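Local coordinates for protein endoglucanase (Mytilus edulis, PDB 1WC2) that hydrolyses internal beta-1,4-glucosidic linkages of cellulose and related beta-glucans as a family 45 glycoside hydrolase, and also has expansin activity, at residues 70-75 against 165-170. Sequence-based numbering, arbitrary orientation. Where two conformers were deposited one is given.
Sequences GQCIKL and HRTPSN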
# COMPACT_ATOMS: atom_id res chain seq x y z
N GLY A 70 -4.49 -4.52 8.40
CA GLY A 70 -3.49 -4.56 9.47
C GLY A 70 -2.17 -5.22 9.12
O GLY A 70 -1.25 -5.24 9.95
N GLN A 71 -2.05 -5.78 7.91
CA GLN A 71 -0.82 -6.44 7.50
C GLN A 71 0.19 -5.38 7.09
O GLN A 71 -0.17 -4.39 6.44
CB GLN A 71 -1.08 -7.39 6.34
CG GLN A 71 0.10 -8.26 6.00
CD GLN A 71 -0.18 -9.18 4.84
OE1 GLN A 71 -0.44 -8.71 3.72
NE2 GLN A 71 -0.12 -10.49 5.07
N CYS A 72 1.46 -5.59 7.45
CA CYS A 72 2.54 -4.70 7.04
C CYS A 72 3.31 -5.27 5.85
O CYS A 72 3.65 -6.47 5.82
CB CYS A 72 3.48 -4.39 8.20
SG CYS A 72 2.72 -3.28 9.42
N ILE A 73 3.57 -4.39 4.89
CA ILE A 73 4.26 -4.69 3.65
C ILE A 73 5.50 -3.80 3.54
O ILE A 73 5.39 -2.58 3.54
CB ILE A 73 3.35 -4.41 2.42
CG1 ILE A 73 1.99 -5.11 2.52
CG2 ILE A 73 4.11 -4.74 1.12
CD1 ILE A 73 2.08 -6.57 2.49
N LYS A 74 6.67 -4.43 3.46
CA LYS A 74 7.93 -3.73 3.24
C LYS A 74 8.17 -3.58 1.75
O LYS A 74 8.21 -4.58 1.01
CB LYS A 74 9.08 -4.50 3.90
CG LYS A 74 10.43 -3.80 3.77
CD LYS A 74 11.54 -4.54 4.51
CE LYS A 74 12.90 -3.85 4.36
NZ LYS A 74 13.98 -4.70 4.94
N LEU A 75 8.30 -2.33 1.30
CA LEU A 75 8.55 -2.01 -0.10
C LEU A 75 10.01 -1.61 -0.28
O LEU A 75 10.53 -0.84 0.52
CB LEU A 75 7.66 -0.84 -0.53
CG LEU A 75 6.15 -1.08 -0.50
CD1 LEU A 75 5.43 0.15 -1.04
CD2 LEU A 75 5.77 -2.32 -1.29
N HIS A 165 9.05 4.97 13.56
CA HIS A 165 7.81 4.99 14.31
C HIS A 165 6.60 5.32 13.43
O HIS A 165 5.48 5.07 13.84
CB HIS A 165 7.89 5.96 15.49
CG HIS A 165 8.92 5.60 16.52
ND1 HIS A 165 9.46 6.53 17.39
CD2 HIS A 165 9.53 4.42 16.81
CE1 HIS A 165 10.35 5.94 18.17
NE2 HIS A 165 10.41 4.66 17.84
N ARG A 166 6.82 5.88 12.24
CA ARG A 166 5.73 6.14 11.30
C ARG A 166 5.06 4.86 10.82
O ARG A 166 3.92 4.90 10.44
CB ARG A 166 6.21 6.98 10.11
CG ARG A 166 6.53 8.43 10.48
CD ARG A 166 7.16 9.24 9.37
NE ARG A 166 8.47 8.71 8.98
CZ ARG A 166 9.25 9.25 8.04
NH1 ARG A 166 8.89 10.35 7.41
NH2 ARG A 166 10.42 8.69 7.76
N THR A 167 5.78 3.73 10.81
CA THR A 167 5.12 2.44 10.53
C THR A 167 4.33 2.05 11.78
O THR A 167 4.95 1.86 12.83
CB THR A 167 6.16 1.34 10.24
OG1 THR A 167 6.90 1.65 9.05
CG2 THR A 167 5.50 -0.02 10.00
N PRO A 168 3.00 1.94 11.72
CA PRO A 168 2.24 1.59 12.93
C PRO A 168 2.59 0.22 13.51
O PRO A 168 2.91 -0.71 12.77
CB PRO A 168 0.78 1.62 12.45
CG PRO A 168 0.81 2.53 11.27
CD PRO A 168 2.10 2.17 10.58
N SER A 169 2.51 0.12 14.83
CA SER A 169 2.67 -1.15 15.54
C SER A 169 1.41 -2.01 15.51
O SER A 169 0.31 -1.53 15.21
CB SER A 169 3.03 -0.86 17.00
OG SER A 169 1.93 -0.23 17.63
N ASN A 170 1.56 -3.28 15.84
CA ASN A 170 0.40 -4.14 16.01
C ASN A 170 -0.57 -3.63 17.09
O ASN A 170 -1.78 -3.74 16.93
CB ASN A 170 0.84 -5.58 16.31
CG ASN A 170 1.53 -6.24 15.12
OD1 ASN A 170 1.08 -6.12 13.97
ND2 ASN A 170 2.63 -6.94 15.38
O HOH W 1 -1.31 -5.49 12.75
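C72 meets the loop at T167 and P168 through its sulfur alone: SG lies 4.3 Å from the methyl carbon CG2 of T167 and 4.2 Å from the carbonyl O of P168. Both are loose van der Waals approaches. Beside them a water bridges the backbone O of G70 and the side-chain OD1 of N170, donating to both at 2.8 Å. The CB bond of C72 heads toward 165-170, and SG continues into the disulfide with C157, at the start of helix 157-163. With OG1 at -64° from the backbone N, the methyl CG2 of T167 stands anti to that N and meets the sulfur, while OG1 bonds to O of T96 in the adjacent strand 94-100; its carbonyl oxygen accepts a hydrogen bond from ND1 of H161. P168 packs on W43 and M98, and OD1 of D158 receives the backbone N-H of N170, where S169 caps helix 170-173. The disulfide thus ties strand 72-78 of the double-psi barrel to helix 157-163, which leads into 165-170, making the covalent tie indirect. Cohesion of this small buried contact of 91 Å² comes chiefly from its surroundings: that disulfide and the hydrogen bonds to T96, H161 and D158.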